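Local coordinates for DUF357 domain-containing protein (Archaeoglobus fulgidus DSM 4304, PDB 2OO2) that is of unknown function but folds as a three-helix bundle with a small two-stranded sheet and pairs with a second copy of itself, at residues T11-W14 with L15-E19; R53-E56 with C57-W60; W60-A63 with W64-I67; G30-R33 with N34-A37; I39-S42 with R43-E47. All blocks are in the same frame, centred on the assembly; numbering follows the deposited sequence.

Interaction 1 (T11-W14 with L15-E19); sequences TLKW and LERIE
Trp14 lies with one indole face against the guanidinium end of Arg17, one turn further along helix 3-21 of this three-helix bundle. The contact is an i/i+3 cation-pi pair: Arg17 CZ sits 4.5 Å from the centroid of the Trp14 six-membered ring, 12° off its normal. The two planes are almost perpendicular (88°), and Arg17 NH1 leads, 3.2 Å from Trp14 CH2. Lys13 closes on the same guanidinium from another direction. With its CG anti to the backbone N (chi1 175°), its chain runs alongside that of Arg17, and CD lies over one guanidinium face, while NZ pairs with Glu10. Trp14 NE1 is hydrogen-bonded to Glu10, and the Trp14 ring meets Trp62 of helix 51-70 edge-to-face. An alanine here would take away the ring face and is likely to leave the Arg17 guanidinium freer to turn. A water donates to both Lys13 O and Glu16 OE1, its oxygen 3.2 Å from each.

Interaction 2 (R53-E56 with C57-W60); sequences RAFE and CVVW
Phe55 and Val59 meet in an i/i+4 CH-pi contact, part of a buried turn in helix 51-70 that touches both other helices of its own chain and the second subunit. Val59 CG2 stands almost squarely over the Phe55 ring, 4.0 Å from the centroid and 10° off the normal, so the methyl is centred on the face. The ring is swung there because CG is anti to the backbone N (chi1 -176°), which carries the phenyl forward along the helix. Val58 adds its CG1 obliquely, 4.1 Å from Phe55 CD1. Polar groups collect on another side of the helix. Arg53 NE and Glu56 OE1 are 3.0 Å apart, a salt bridge of charges alone, since the carboxylate lies over the guanidinium plane and no N-H points at the oxygen; Arg53 NH1 also pairs with Glu10 of the second subunit. Glu56 runs alongside Trp60, with Glu56 CG 4.2 Å from Trp60 CD1. Between the two turns the backbone keeps i to i+4 bonding, straight from Trp60 N to Glu56 O (173°) but weak from Val58 N to Ala54 O. Across the subunit boundary, Phe55 packs on Glu56 and Val59 on Trp60 of the second copy. Helix 51-70 thus belongs at once to the three-helix bundle and to the dimer contact.

Interaction 3 (W60-A63 with W64-I67); sequences WAWA and WLEI
Trp60 and Trp64, an i/i+4 pair on helix 51-70, provide the aromatic part of this contact. Their rings meet obliquely, the Trp60 six-membered ring and the Trp64 five-membered ring having centroids 5.8 Å apart and planes at 34°. The nearest ring atoms are Trp60 CE3 and Trp64 NE1, at 3.6 Å. Both indoles have CG anti to the carbonyl carbon (chi1 -85° for Trp60), and this common setting sends them off the helix in a similar direction; Tyr38 of helix 29-47 meets both rings. Purely apolar touches are looser. Ala63 CB reaches Ile67 CD1 at 4.1 Å, and Trp62 CZ3 lies 4.3 Å from Leu65 CD1. A polar group meets an aromatic edge at Trp62, where the Glu66 chain, bent at chi2, runs beside the indole and puts Glu66 OE2 in the ring plane, 3.9 Å from Trp62 CZ3. Trp62 NE1 is hydrogen-bonded to Trp14 O on helix 3-21. Backbone bonds complete the account, the Glu66 N to Trp62 O bond being short (2.7 Å) and nearly straight. Ala63 packs on Ala63 of the second subunit, and Trp64 on its Ile67. The chemistry is consistent with a helix that meets its neighbours through indole rings as well as small and branched apolar side chains, while the Glu66 carboxylate at the Trp62 rim faces weakly positive ring hydrogens, probably a mildly favourable contact.

Interaction 4 (G30-R33 with N34-A37); sequences GFMR and NIEA
Asn34 turns its CG anti to the carbonyl carbon (chi1 -70°), which lays the amide back over the preceding turn of helix 29-47, with CG 3.2 Å from Gly30 O. Ile35 adopts the same first torsion (chi1 -57°), and its CG1 comes equally close to Phe31 O. Each carbonyl also accepts the ordinary helical bond, from Asn34 N at 2.8 Å to Gly30 O and from Ile35 N at 3.0 Å to Phe31 O. Asn34 OD1 and Gly30 O, both acceptors, approach to 3.3 Å without bonding. Met32 SD and Ile35 CD1 come no nearer than 4.4 Å. With an alanine here, the amide that packs against Trp64 would be gone, which would probably open a gap between that indole and the Gly30 turn. Arg33 directs its charge to Glu29. On the bundle side Phe31 meets Trp64 of helix 51-70 edge-to-face, Ile35 touches Trp64 and Leu65, and Phe31, Met32 and Ile35 all reach Leu74 of strand 74-76.

Interaction 5 (I39-S42 with R43-E47); sequences ISDS and RYFLE
Leu46 N donates to Ser42 O over 2.7 Å, the shortest of the four backbone bonds that join these two turns of helix 29-47. The Ser42 hydroxyl has its own partner, the carbonyl of Ala54 on helix 51-70. Arg43 makes the main side-chain contact. Its chain, bent at chi3 (-60°), folds back so that one guanidinium face meets Ile39 CG2, with Arg43 NH1 3.4 Å from that methyl and the methyl lying above the plane toward the rim. The same NH1 forms a salt bridge with Glu19 of helix 3-21, while NH2 makes a long, weak ion pair with Glu36. In this three-helix bundle the turn faces two ways: Ile39 packs on Ile18 and Ser42 on Thr11 and Leu15, all of helix 3-21, whereas Asp41 and Ser42 touch Cys57 of helix 51-70. Phe45 sets CG anti to the carbonyl carbon (chi1 -60°), which brings Phe45 CD2 within 3.1 Å of Asp41 O, the carbonyl that also accepts a bond from Phe45 N. Neighbouring Tyr44 places CD2 over one face of the Phe45 ring, 3.8 Å above its plane. One turn after Ser42, Leu46 reaches Leu12 of helix 3-21 and Leu51 of helix 51-70.

All five contacts are local turns of three helices, and together they show how such turns interlock into one bundle. Interactions 2 and 5 lie nearest each other, their centres about 8 Å apart, joined by a probable hydrogen bond between Ser42 OG and Ala54 O (3.0 Å). Interactions 1 and 5 share the salt bridge of Glu19 OE2 with Arg43 NH1 (2.7 Å), whereas interactions 1 and 3 meet in a probable hydrogen bond between Trp14 O and Trp62 NE1 (2.9 Å). Further along, Trp64 CH2 of interaction 3 rests 3.2 Å from Asn34 ND2 of interaction 4. Interactions 2 and 3 overlap at Trp60, and both touch the second subunit, continuing the packing into the dimer.

Interaction 1 (T11-W14 with L15-E19)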
loop_
_atom_site.group_PDB
_atom_site.type_symbol
_atom_site.label_atom_id
_atom_site.label_comp_id
_atom_site.label_asym_id
_atom_site.label_seq_id
_atom_site.Cartn_x
_atom_site.Cartn_y
_atom_site.Cartn_z
ATOM N N THR A 11 1.714 1.841 -12.345
ATOM C CA THR A 11 0.584 2.649 -11.831
ATOM C C THR A 11 -0.632 2.514 -12.718
ATOM O O THR A 11 -1.786 2.222 -12.252
ATOM C CB THR A 11 0.974 4.171 -11.611
ATOM O OG1 THR A 11 2.108 4.220 -10.741
ATOM C CG2 THR A 11 -0.242 4.931 -10.990
ATOM N N LEU A 12 -0.422 2.731 -14.020
ATOM C CA LEU A 12 -1.532 2.547 -14.976
ATOM C C LEU A 12 -2.141 1.142 -14.958
ATOM O O LEU A 12 -3.364 1.009 -15.104
ATOM C CB LEU A 12 -1.021 2.816 -16.400
ATOM C CG LEU A 12 -1.025 4.280 -16.745
ATOM C CD1 LEU A 12 -0.068 4.514 -18.046
ATOM C CD2 LEU A 12 -2.413 4.750 -17.028
ATOM N N LYS A 13 -1.304 0.122 -14.788
ATOM C CA LYS A 13 -1.674 -1.266 -14.946
ATOM C C LYS A 13 -2.633 -1.531 -13.751
ATOM O O LYS A 13 -3.756 -1.991 -13.916
ATOM C CB LYS A 13 -0.447 -2.128 -14.711
ATOM C CG LYS A 13 -0.690 -3.648 -14.710
ATOM C CD LYS A 13 0.401 -4.446 -14.044
ATOM C CE LYS A 13 1.687 -4.411 -14.875
ATOM N NZ LYS A 13 2.885 -5.197 -14.319
ATOM N N TRP A 14 -2.181 -1.112 -12.600
ATOM C CA TRP A 14 -2.915 -1.446 -11.335
ATOM C C TRP A 14 -4.129 -0.559 -11.164
ATOM O O TRP A 14 -5.167 -0.909 -10.454
ATOM C CB TRP A 14 -1.905 -1.311 -10.247
ATOM C CG TRP A 14 -1.030 -2.511 -10.162
ATOM C CD1 TRP A 14 0.325 -2.560 -10.296
ATOM C CD2 TRP A 14 -1.453 -3.847 -9.897
ATOM N NE1 TRP A 14 0.779 -3.843 -10.163
ATOM C CE2 TRP A 14 -0.309 -4.650 -9.875
ATOM C CE3 TRP A 14 -2.729 -4.446 -9.660
ATOM C CZ2 TRP A 14 -0.374 -6.029 -9.676
ATOM C CZ3 TRP A 14 -2.791 -5.809 -9.452
ATOM C CH2 TRP A 14 -1.638 -6.593 -9.444
ATOM N N LEU A 15 -4.044 0.624 -11.724
ATOM C CA LEU A 15 -5.137 1.539 -11.741
ATOM C C LEU A 15 -6.218 1.106 -12.707
ATOM O O LEU A 15 -7.377 1.111 -12.358
ATOM C CB LEU A 15 -4.677 2.963 -12.001
ATOM C CG LEU A 15 -5.536 4.180 -11.876
ATOM C CD1 LEU A 15 -6.117 4.419 -10.492
ATOM C CD2 LEU A 15 -4.606 5.355 -12.191
ATOM N N GLU A 16 -5.868 0.691 -13.921
ATOM C CA GLU A 16 -6.898 0.179 -14.810
ATOM C C GLU A 16 -7.560 -1.112 -14.221
ATOM O O GLU A 16 -8.745 -1.304 -14.381
ATOM C CB GLU A 16 -6.328 -0.107 -16.153
ATOM C CG GLU A 16 -5.726 1.132 -16.775
ATOM C CD GLU A 16 -4.917 0.795 -18.062
ATOM O OE1 GLU A 16 -4.629 -0.410 -18.354
ATOM O OE2 GLU A 16 -4.577 1.771 -18.771
ATOM N N ARG A 17 -6.808 -1.925 -13.504
ATOM C CA ARG A 17 -7.339 -3.163 -12.940
ATOM C C ARG A 17 -8.333 -2.783 -11.831
ATOM O O ARG A 17 -9.430 -3.348 -11.796
ATOM C CB ARG A 17 -6.209 -4.072 -12.415
ATOM C CG ARG A 17 -5.433 -4.834 -13.567
ATOM C CD ARG A 17 -4.178 -5.416 -13.029
ATOM N NE ARG A 17 -3.414 -6.092 -14.097
ATOM C CZ ARG A 17 -2.279 -6.747 -13.853
ATOM N NH1 ARG A 17 -1.782 -6.801 -12.620
ATOM N NH2 ARG A 17 -1.624 -7.316 -14.846
ATOM N N ILE A 18 -7.985 -1.824 -10.967
ATOM C CA ILE A 18 -8.839 -1.564 -9.764
ATOM C C ILE A 18 -10.133 -0.817 -10.124
ATOM O O ILE A 18 -11.211 -0.993 -9.500
ATOM C CB ILE A 18 -8.012 -0.861 -8.655
ATOM C CG1 ILE A 18 -8.688 -1.078 -7.304
ATOM C CG2 ILE A 18 -7.708 0.659 -8.956
ATOM C CD1 ILE A 18 -7.837 -0.548 -6.086
ATOM N N GLU A 19 -10.043 0.019 -11.156
ATOM C CA GLU A 19 -11.217 0.758 -11.683
ATOM C C GLU A 19 -12.277 -0.244 -12.127
ATOM O O GLU A 19 -13.465 -0.020 -11.958
ATOM C CB GLU A 19 -10.767 1.739 -12.814
ATOM C CG GLU A 19 -10.155 2.988 -12.221
ATOM C CD GLU A 19 -9.491 3.930 -13.265
ATOM O OE1 GLU A 19 -9.237 3.466 -14.392
ATOM O OE2 GLU A 19 -9.285 5.120 -12.943
HETATM O O HOH W 1 -4.090 -3.186 -16.881
#

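Interaction 2 (R53-E56 with C57-W60)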
loop_
_atom_site.group_PDB
_atom_site.type_symbol
_atom_site.label_atom_id
_atom_site.label_comp_id
_atom_site.label_asym_id
_atom_site.label_seq_id
_atom_site.Cartn_x
_atom_site.Cartn_y
_atom_site.Cartn_z
ATOM N N ARG A 53 3.659 9.651 -5.746
ATOM C CA ARG A 53 2.336 9.731 -4.977
ATOM C C ARG A 53 1.296 8.988 -5.788
ATOM O O ARG A 53 0.396 8.293 -5.208
ATOM C CB ARG A 53 1.879 11.157 -4.687
ATOM C CG ARG A 53 2.810 12.030 -3.853
ATOM C CD ARG A 53 2.889 11.671 -2.380
ATOM N NE ARG A 53 4.026 10.767 -2.112
ATOM C CZ ARG A 53 4.586 10.560 -0.923
ATOM N NH1 ARG A 53 5.595 9.707 -0.826
ATOM N NH2 ARG A 53 4.139 11.194 0.163
ATOM N N ALA A 54 1.367 9.036 -7.112
ATOM C CA ALA A 54 0.386 8.287 -7.888
ATOM C C ALA A 54 0.466 6.802 -7.578
ATOM O O ALA A 54 -0.569 6.174 -7.402
ATOM C CB ALA A 54 0.478 8.480 -9.362
ATOM N N PHE A 55 1.674 6.231 -7.601
ATOM C CA PHE A 55 1.836 4.823 -7.289
ATOM C C PHE A 55 1.457 4.517 -5.836
ATOM O O PHE A 55 0.705 3.507 -5.537
ATOM C CB PHE A 55 3.237 4.365 -7.547
ATOM C CG PHE A 55 3.490 2.902 -7.344
ATOM C CD1 PHE A 55 2.919 1.922 -8.147
ATOM C CD2 PHE A 55 4.411 2.534 -6.319
ATOM C CE1 PHE A 55 3.258 0.580 -7.963
ATOM C CE2 PHE A 55 4.820 1.148 -6.187
ATOM C CZ PHE A 55 4.194 0.199 -7.010
ATOM N N GLU A 56 1.905 5.369 -4.916
ATOM C CA GLU A 56 1.633 5.213 -3.500
ATOM C C GLU A 56 0.108 5.098 -3.326
ATOM O O GLU A 56 -0.400 4.194 -2.540
ATOM C CB GLU A 56 2.140 6.447 -2.791
ATOM C CG GLU A 56 2.135 6.315 -1.251
ATOM C CD GLU A 56 2.507 7.590 -0.510
ATOM O OE1 GLU A 56 2.246 8.712 -0.946
ATOM O OE2 GLU A 56 3.071 7.459 0.553
ATOM N N CYS A 57 -0.665 5.964 -3.977
ATOM C CA CYS A 57 -2.207 5.902 -3.769
ATOM C C CYS A 57 -2.816 4.640 -4.363
ATOM O O CYS A 57 -3.789 4.005 -3.663
ATOM C CB CYS A 57 -2.918 7.211 -4.241
ATOM S SG CYS A 57 -2.472 8.648 -3.363
ATOM N N VAL A 58 -2.366 4.119 -5.518
ATOM C CA VAL A 58 -2.879 2.877 -6.125
ATOM C C VAL A 58 -2.658 1.637 -5.188
ATOM O O VAL A 58 -3.626 0.803 -4.953
ATOM C CB VAL A 58 -2.486 2.647 -7.618
ATOM C CG1 VAL A 58 -1.154 1.950 -7.742
ATOM C CG2 VAL A 58 -3.615 1.774 -8.296
ATOM N N VAL A 59 -1.506 1.622 -4.494
ATOM C CA VAL A 59 -1.140 0.505 -3.609
ATOM C C VAL A 59 -2.081 0.651 -2.421
ATOM O O VAL A 59 -2.662 -0.398 -2.031
ATOM C CB VAL A 59 0.221 0.605 -3.098
ATOM C CG1 VAL A 59 0.567 -0.515 -2.239
ATOM C CG2 VAL A 59 1.209 0.442 -4.362
ATOM N N TRP A 60 -2.193 1.855 -1.840
ATOM C CA TRP A 60 -3.198 2.001 -0.690
ATOM C C TRP A 60 -4.564 1.575 -1.155
ATOM O O TRP A 60 -5.315 0.898 -0.324
ATOM C CB TRP A 60 -3.252 3.443 -0.133
ATOM C CG TRP A 60 -2.180 3.685 0.919
ATOM C CD1 TRP A 60 -0.931 4.272 0.721
ATOM C CD2 TRP A 60 -2.203 3.279 2.277
ATOM N NE1 TRP A 60 -0.236 4.374 1.864
ATOM C CE2 TRP A 60 -0.984 3.723 2.866
ATOM C CE3 TRP A 60 -3.150 2.572 3.071
ATOM C CZ2 TRP A 60 -0.638 3.462 4.167
ATOM C CZ3 TRP A 60 -2.833 2.371 4.398
ATOM C CH2 TRP A 60 -1.601 2.796 4.958
#

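Interaction 3 (W60-A63 with W64-I67)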
loop_
_atom_site.group_PDB
_atom_site.type_symbol
_atom_site.label_atom_id
_atom_site.label_comp_id
_atom_site.label_asym_id
_atom_site.label_seq_id
_atom_site.Cartn_x
_atom_site.Cartn_y
_atom_site.Cartn_z
ATOM N N TRP A 60 -2.193 1.855 -1.840
ATOM C CA TRP A 60 -3.198 2.001 -0.690
ATOM C C TRP A 60 -4.564 1.575 -1.155
ATOM O O TRP A 60 -5.315 0.898 -0.324
ATOM C CB TRP A 60 -3.252 3.443 -0.133
ATOM C CG TRP A 60 -2.180 3.685 0.919
ATOM C CD1 TRP A 60 -0.931 4.272 0.721
ATOM C CD2 TRP A 60 -2.203 3.279 2.277
ATOM N NE1 TRP A 60 -0.236 4.374 1.864
ATOM C CE2 TRP A 60 -0.984 3.723 2.866
ATOM C CE3 TRP A 60 -3.150 2.572 3.071
ATOM C CZ2 TRP A 60 -0.638 3.462 4.167
ATOM C CZ3 TRP A 60 -2.833 2.371 4.398
ATOM C CH2 TRP A 60 -1.601 2.796 4.958
ATOM N N ALA A 61 -5.006 2.030 -2.341
ATOM C CA ALA A 61 -6.368 1.582 -2.823
ATOM C C ALA A 61 -6.513 0.039 -2.848
ATOM O O ALA A 61 -7.511 -0.550 -2.249
ATOM C CB ALA A 61 -6.747 2.213 -4.178
ATOM N N TRP A 62 -5.511 -0.631 -3.420
ATOM C CA TRP A 62 -5.495 -2.091 -3.425
ATOM C C TRP A 62 -5.447 -2.761 -2.036
ATOM O O TRP A 62 -6.111 -3.815 -1.829
ATOM C CB TRP A 62 -4.360 -2.585 -4.321
ATOM C CG TRP A 62 -4.798 -2.681 -5.734
ATOM C CD1 TRP A 62 -4.389 -1.858 -6.811
ATOM C CD2 TRP A 62 -5.685 -3.658 -6.306
ATOM N NE1 TRP A 62 -5.000 -2.276 -7.940
ATOM C CE2 TRP A 62 -5.774 -3.387 -7.691
ATOM C CE3 TRP A 62 -6.419 -4.754 -5.774
ATOM C CZ2 TRP A 62 -6.583 -4.142 -8.556
ATOM C CZ3 TRP A 62 -7.191 -5.495 -6.631
ATOM C CH2 TRP A 62 -7.294 -5.183 -7.997
ATOM N N ALA A 63 -4.714 -2.158 -1.079
ATOM C CA ALA A 63 -4.582 -2.754 0.242
ATOM C C ALA A 63 -5.947 -2.682 0.950
ATOM O O ALA A 63 -6.305 -3.645 1.612
ATOM C CB ALA A 63 -3.537 -2.071 1.113
ATOM N N TRP A 64 -6.657 -1.562 0.862
ATOM C CA TRP A 64 -8.000 -1.415 1.540
ATOM C C TRP A 64 -8.939 -2.451 0.938
ATOM O O TRP A 64 -9.775 -3.069 1.685
ATOM C CB TRP A 64 -8.612 -0.018 1.370
ATOM C CG TRP A 64 -8.052 0.969 2.384
ATOM C CD1 TRP A 64 -7.005 1.831 2.187
ATOM C CD2 TRP A 64 -8.446 1.104 3.746
ATOM N NE1 TRP A 64 -6.740 2.526 3.364
ATOM C CE2 TRP A 64 -7.614 2.088 4.334
ATOM C CE3 TRP A 64 -9.443 0.488 4.536
ATOM C CZ2 TRP A 64 -7.741 2.470 5.683
ATOM C CZ3 TRP A 64 -9.584 0.897 5.875
ATOM C CH2 TRP A 64 -8.740 1.854 6.431
ATOM N N LEU A 65 -8.850 -2.605 -0.388
ATOM C CA LEU A 65 -9.621 -3.600 -1.139
ATOM C C LEU A 65 -9.262 -5.041 -0.759
ATOM O O LEU A 65 -10.170 -5.795 -0.259
ATOM C CB LEU A 65 -9.536 -3.352 -2.668
ATOM C CG LEU A 65 -10.547 -4.112 -3.523
ATOM C CD1 LEU A 65 -10.565 -3.479 -4.913
ATOM C CD2 LEU A 65 -10.244 -5.588 -3.612
ATOM N N GLU A 66 -7.990 -5.443 -0.882
ATOM C CA GLU A 66 -7.537 -6.806 -0.531
ATOM C C GLU A 66 -7.750 -7.177 0.945
ATOM O O GLU A 66 -8.252 -8.230 1.212
ATOM C CB GLU A 66 -6.100 -7.088 -0.902
ATOM C CG GLU A 66 -5.959 -7.213 -2.421
ATOM C CD GLU A 66 -6.800 -8.360 -3.039
ATOM O OE1 GLU A 66 -6.484 -9.549 -2.880
ATOM O OE2 GLU A 66 -7.742 -8.058 -3.747
ATOM N N ILE A 67 -7.407 -6.276 1.850
ATOM C CA ILE A 67 -7.532 -6.513 3.289
ATOM C C ILE A 67 -9.011 -6.496 3.725
ATOM O O ILE A 67 -9.396 -7.276 4.618
ATOM C CB ILE A 67 -6.619 -5.578 4.155
ATOM C CG1 ILE A 67 -5.137 -5.768 3.772
ATOM C CG2 ILE A 67 -6.836 -5.858 5.641
ATOM C CD1 ILE A 67 -4.168 -4.624 4.246
#

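Interaction 4 (G30-R33 with N34-A37)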
loop_
_atom_site.group_PDB
_atom_site.type_symbol
_atom_site.label_atom_id
_atom_site.label_comp_id
_atom_site.label_asym_id
_atom_site.label_seq_id
_atom_site.Cartn_x
_atom_site.Cartn_y
_atom_site.Cartn_z
ATOM N N GLY A 30 -17.126 2.679 4.627
ATOM C CA GLY A 30 -15.853 3.333 4.927
ATOM C C GLY A 30 -14.698 2.762 4.103
ATOM O O GLY A 30 -13.894 3.536 3.521
ATOM N N PHE A 31 -14.596 1.427 4.085
ATOM C CA PHE A 31 -13.673 0.686 3.209
ATOM C C PHE A 31 -13.869 1.104 1.779
ATOM O O PHE A 31 -12.909 1.506 1.111
ATOM C CB PHE A 31 -13.857 -0.814 3.336
ATOM C CG PHE A 31 -13.037 -1.422 4.426
ATOM C CD1 PHE A 31 -11.870 -2.107 4.124
ATOM C CD2 PHE A 31 -13.449 -1.323 5.768
ATOM C CE1 PHE A 31 -11.094 -2.669 5.101
ATOM C CE2 PHE A 31 -12.671 -1.891 6.789
ATOM C CZ PHE A 31 -11.475 -2.579 6.436
ATOM N N MET A 32 -15.125 1.073 1.329
ATOM C CA MET A 32 -15.442 1.482 -0.053
ATOM C C MET A 32 -15.108 2.951 -0.306
ATOM O O MET A 32 -14.605 3.278 -1.400
ATOM C CB MET A 32 -16.884 1.192 -0.459
ATOM C CG MET A 32 -17.225 -0.309 -0.580
ATOM S SD MET A 32 -16.362 -1.242 -1.878
ATOM C CE MET A 32 -17.273 -0.796 -3.307
ATOM N N ARG A 33 -15.327 3.822 0.681
ATOM C CA ARG A 33 -15.014 5.246 0.468
ATOM C C ARG A 33 -13.496 5.482 0.382
ATOM O O ARG A 33 -13.043 6.265 -0.498
ATOM C CB ARG A 33 -15.653 6.183 1.522
ATOM C CG ARG A 33 -17.243 6.114 1.631
ATOM C CD ARG A 33 -18.056 6.694 0.452
ATOM N NE ARG A 33 -19.478 6.263 0.502
ATOM C CZ ARG A 33 -20.034 5.308 -0.256
ATOM N NH1 ARG A 33 -19.322 4.632 -1.165
ATOM N NH2 ARG A 33 -21.321 5.020 -0.104
ATOM N N ASN A 34 -12.725 4.795 1.250
ATOM C CA ASN A 34 -11.250 4.813 1.195
ATOM C C ASN A 34 -10.701 4.391 -0.154
ATOM O O ASN A 34 -9.772 5.099 -0.783
ATOM C CB ASN A 34 -10.671 3.958 2.339
ATOM C CG ASN A 34 -10.889 4.602 3.719
ATOM O OD1 ASN A 34 -11.378 5.714 3.812
ATOM N ND2 ASN A 34 -10.563 3.891 4.772
ATOM N N ILE A 35 -11.219 3.274 -0.635
ATOM C CA ILE A 35 -10.893 2.757 -1.987
ATOM C C ILE A 35 -11.021 3.833 -3.130
ATOM O O ILE A 35 -10.015 4.154 -3.860
ATOM C CB ILE A 35 -11.556 1.367 -2.346
ATOM C CG1 ILE A 35 -11.158 0.301 -1.302
ATOM C CG2 ILE A 35 -11.075 0.895 -3.758
ATOM C CD1 ILE A 35 -12.035 -1.002 -1.338
ATOM N N GLU A 36 -12.232 4.380 -3.262
ATOM C CA GLU A 36 -12.515 5.435 -4.249
ATOM C C GLU A 36 -11.706 6.661 -3.997
ATOM O O GLU A 36 -11.213 7.262 -5.014
ATOM C CB GLU A 36 -14.010 5.793 -4.381
ATOM C CG GLU A 36 -14.358 6.846 -5.569
ATOM C CD GLU A 36 -13.629 6.625 -7.001
ATOM O OE1 GLU A 36 -13.943 5.597 -7.707
ATOM O OE2 GLU A 36 -12.802 7.516 -7.434
ATOM N N ALA A 37 -11.442 6.957 -2.714
ATOM C CA ALA A 37 -10.709 8.193 -2.300
ATOM C C ALA A 37 -9.282 8.011 -2.852
ATOM O O ALA A 37 -8.740 8.919 -3.636
ATOM C CB ALA A 37 -10.682 8.406 -0.802
#

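Interaction 5 (I39-S42 with R43-E47)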
loop_
_atom_site.group_PDB
_atom_site.type_symbol
_atom_site.label_atom_id
_atom_site.label_comp_id
_atom_site.label_asym_id
_atom_site.label_seq_id
_atom_site.Cartn_x
_atom_site.Cartn_y
_atom_site.Cartn_z
ATOM N N ILE A 39 -8.190 5.741 -5.182
ATOM C CA ILE A 39 -8.351 5.717 -6.707
ATOM C C ILE A 39 -8.387 7.119 -7.322
ATOM O O ILE A 39 -7.556 7.424 -8.268
ATOM C CB ILE A 39 -9.535 4.884 -7.292
ATOM C CG1 ILE A 39 -9.284 3.380 -7.156
ATOM C CG2 ILE A 39 -9.803 5.196 -8.844
ATOM C CD1 ILE A 39 -10.690 2.597 -6.961
ATOM N N SER A 40 -9.291 7.978 -6.802
ATOM C CA SER A 40 -9.354 9.405 -7.269
ATOM C C SER A 40 -7.971 10.091 -7.183
ATOM O O SER A 40 -7.468 10.734 -8.189
ATOM C CB SER A 40 -10.361 10.233 -6.471
ATOM O OG SER A 40 -10.482 11.546 -7.023
ATOM N N ASP A 41 -7.346 9.982 -5.996
ATOM C CA ASP A 41 -6.034 10.575 -5.731
ATOM C C ASP A 41 -4.987 9.972 -6.670
ATOM O O ASP A 41 -4.182 10.768 -7.355
ATOM C CB ASP A 41 -5.655 10.303 -4.262
ATOM C CG ASP A 41 -6.142 11.373 -3.299
ATOM O OD1 ASP A 41 -6.985 12.241 -3.613
ATOM O OD2 ASP A 41 -5.559 11.350 -2.194
ATOM N N SER A 42 -4.906 8.622 -6.786
ATOM C CA SER A 42 -3.877 8.078 -7.791
ATOM C C SER A 42 -4.035 8.677 -9.189
ATOM O O SER A 42 -2.970 9.103 -9.876
ATOM C CB SER A 42 -4.037 6.555 -7.804
ATOM O OG SER A 42 -3.234 5.896 -8.766
ATOM N N ARG A 43 -5.297 8.682 -9.680
ATOM C CA ARG A 43 -5.689 9.283 -11.020
ATOM C C ARG A 43 -5.177 10.708 -11.127
ATOM O O ARG A 43 -4.495 11.069 -12.138
ATOM C CB ARG A 43 -7.232 9.232 -11.243
ATOM C CG ARG A 43 -7.673 7.859 -11.775
ATOM C CD ARG A 43 -8.994 7.897 -12.607
ATOM N NE ARG A 43 -10.084 8.415 -11.769
ATOM C CZ ARG A 43 -11.127 7.718 -11.305
ATOM N NH1 ARG A 43 -11.313 6.425 -11.626
ATOM N NH2 ARG A 43 -12.001 8.339 -10.505
ATOM N N TYR A 44 -5.439 11.492 -10.076
ATOM C CA TYR A 44 -5.067 12.930 -10.055
ATOM C C TYR A 44 -3.563 13.142 -10.100
ATOM O O TYR A 44 -3.078 13.932 -10.966
ATOM C CB TYR A 44 -5.606 13.628 -8.828
ATOM C CG TYR A 44 -5.125 15.072 -8.655
ATOM C CD1 TYR A 44 -5.479 16.111 -9.606
ATOM C CD2 TYR A 44 -4.334 15.415 -7.583
ATOM C CE1 TYR A 44 -5.049 17.450 -9.385
ATOM C CE2 TYR A 44 -3.886 16.751 -7.364
ATOM C CZ TYR A 44 -4.220 17.728 -8.340
ATOM O OH TYR A 44 -3.822 18.973 -8.066
ATOM N N PHE A 45 -2.825 12.491 -9.194
ATOM C CA PHE A 45 -1.362 12.545 -9.269
ATOM C C PHE A 45 -0.760 11.963 -10.536
ATOM O O PHE A 45 0.284 12.506 -11.039
ATOM C CB PHE A 45 -0.713 11.918 -8.011
ATOM C CG PHE A 45 -1.110 12.623 -6.705
ATOM C CD1 PHE A 45 -0.845 13.978 -6.511
ATOM C CD2 PHE A 45 -1.778 11.922 -5.687
ATOM C CE1 PHE A 45 -1.223 14.670 -5.378
ATOM C CE2 PHE A 45 -2.158 12.621 -4.510
ATOM C CZ PHE A 45 -1.893 13.964 -4.341
ATOM N N LEU A 46 -1.342 10.884 -11.058
ATOM C CA LEU A 46 -0.824 10.306 -12.287
ATOM C C LEU A 46 -0.902 11.359 -13.393
ATOM O O LEU A 46 0.074 11.601 -14.086
ATOM C CB LEU A 46 -1.567 9.047 -12.685
ATOM C CG LEU A 46 -1.001 8.434 -13.994
ATOM C CD1 LEU A 46 0.533 7.926 -13.906
ATOM C CD2 LEU A 46 -1.910 7.333 -14.486
ATOM N N GLU A 47 -2.053 12.015 -13.506
ATOM C CA GLU A 47 -2.235 12.985 -14.568
ATOM C C GLU A 47 -1.266 14.164 -14.532
ATOM O O GLU A 47 -0.750 14.542 -15.586
ATOM C CB GLU A 47 -3.680 13.446 -14.687
ATOM C CG GLU A 47 -3.907 14.026 -16.096
ATOM C CD GLU A 47 -4.965 13.283 -16.860
ATOM O OE1 GLU A 47 -4.680 12.913 -18.028
ATOM O OE2 GLU A 47 -6.087 13.078 -16.301
#